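Local coordinates for protein LbaCas13a H328A (C2c2) (Lachnospiraceae bacterium NK4A179, PDB 5WLH) that binds and probably processes precursor CRISPR RNA and, as a Cas13a effector guided by that RNA, cleaves target RNA, at residues G1170-L1173 against Y1174-A1178. Sequence-based numbering, arbitrary orientation.
Sequences GAIL and YQICA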
# COMPACT_ATOMS: atom_id res chain seq x y z
N GLY A 1170 25.73 -21.86 -11.89
CA GLY A 1170 25.09 -20.59 -11.53
C GLY A 1170 25.24 -20.29 -10.06
O GLY A 1170 24.31 -19.75 -9.43
N ALA A 1171 26.41 -20.61 -9.50
CA ALA A 1171 26.61 -20.60 -8.05
C ALA A 1171 26.30 -19.25 -7.45
O ALA A 1171 25.65 -19.18 -6.39
CB ALA A 1171 28.05 -20.98 -7.71
N ILE A 1172 26.76 -18.16 -8.08
CA ILE A 1172 26.54 -16.83 -7.50
C ILE A 1172 25.05 -16.59 -7.30
O ILE A 1172 24.64 -16.02 -6.29
CB ILE A 1172 27.18 -15.73 -8.36
CG1 ILE A 1172 26.87 -14.34 -7.78
CG2 ILE A 1172 26.69 -15.78 -9.76
CD1 ILE A 1172 27.51 -14.08 -6.47
N LEU A 1173 24.23 -17.05 -8.24
CA LEU A 1173 22.79 -16.82 -8.12
C LEU A 1173 22.20 -17.64 -6.99
O LEU A 1173 21.38 -17.13 -6.21
CB LEU A 1173 22.09 -17.15 -9.44
CG LEU A 1173 22.59 -16.43 -10.68
CD1 LEU A 1173 21.83 -16.94 -11.91
CD2 LEU A 1173 22.44 -14.92 -10.51
N TYR A 1174 22.59 -18.91 -6.90
CA TYR A 1174 22.17 -19.74 -5.78
C TYR A 1174 22.55 -19.06 -4.46
O TYR A 1174 21.72 -18.95 -3.54
CB TYR A 1174 22.84 -21.13 -5.88
CG TYR A 1174 22.56 -21.97 -4.66
CD1 TYR A 1174 23.33 -21.86 -3.51
CD2 TYR A 1174 21.48 -22.84 -4.64
CE1 TYR A 1174 23.04 -22.60 -2.38
CE2 TYR A 1174 21.17 -23.60 -3.51
CZ TYR A 1174 21.97 -23.48 -2.39
OH TYR A 1174 21.65 -24.20 -1.27
N GLN A 1175 23.80 -18.61 -4.35
CA GLN A 1175 24.29 -18.10 -3.08
C GLN A 1175 23.62 -16.79 -2.71
O GLN A 1175 23.41 -16.51 -1.53
CB GLN A 1175 25.81 -17.95 -3.15
CG GLN A 1175 26.50 -19.33 -3.33
CD GLN A 1175 26.80 -19.97 -1.99
OE1 GLN A 1175 26.00 -20.74 -1.47
NE2 GLN A 1175 27.92 -19.61 -1.40
N ILE A 1176 23.26 -15.97 -3.71
CA ILE A 1176 22.51 -14.76 -3.42
C ILE A 1176 21.17 -15.12 -2.80
O ILE A 1176 20.77 -14.57 -1.76
CB ILE A 1176 22.33 -13.91 -4.69
CG1 ILE A 1176 23.67 -13.26 -5.08
CG2 ILE A 1176 21.27 -12.80 -4.41
CD1 ILE A 1176 23.68 -12.63 -6.46
N CYS A 1177 20.44 -16.04 -3.43
CA CYS A 1177 19.11 -16.37 -2.92
C CYS A 1177 19.20 -17.06 -1.57
O CYS A 1177 18.32 -16.87 -0.72
CB CYS A 1177 18.35 -17.24 -3.92
SG CYS A 1177 17.89 -16.36 -5.41
N ALA A 1178 20.26 -17.83 -1.34
CA ALA A 1178 20.38 -18.49 -0.05
C ALA A 1178 20.48 -17.47 1.07
O ALA A 1178 20.10 -17.76 2.21
CB ALA A 1178 21.58 -19.44 -0.03
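The first turns of helix 1171-1180 are built here, with Gly1170 as the N-cap residue and a ladder of i to i+4 hydrogen bonds as the evidence for a regular alpha-helix. Tyr1174 N donates to Gly1170 O at 3.2 Å, with an N-H...O angle of 167°. Gln1175 N reaches Ala1171 O at 2.8 Å and lies nearly in line with that carbonyl, whereas Ile1176 N, 2.9 Å from Ile1172 O, is tilted 26° out of the carbonyl plane. Cys1177 N takes the next rung, to Leu1173 O at 3.1 Å. The backbone conformation of Gly1170 would push a CB against the preceding carbonyl oxygen, which favours a residue lacking one where the chain enters the helix.

One turn apart, Ile1172 and Ile1176 form the apolar side-chain contact: Ile1172 CG1 meets Ile1176 CD1 at 3.9 Å, and the two chains pass at a slant. Ile1176 CG1 stands beside its own backbone N (chi1 -72°), which brings it back over the preceding turn to 3.2 Å from Ile1172 O. Replacing Ile1176 with an alanine would probably leave Ile1172 CG1 and CD1 without this neighbour and open a gap beside His1141. Gln1175 CG, beside its backbone N, rests 3.2 Å from Ala1171 O, and the bend at chi2 turns the amide away, its NE2 hydrogen-bonded to Tyr1187 O.

Tyr1174 OH is likewise hydrogen-bonded to Pro1185 O, so both polar ends fasten the helix to the segment that follows it. Leu1173, Ile1176 and Cys1177 pack on helix 1106-1145, Ala1171 and Gln1175 against strand 1157-1160 and helix 1205-1216, and Ile1172 bridges Leu1145 and Phe1212, wedging this short helix between the two helices.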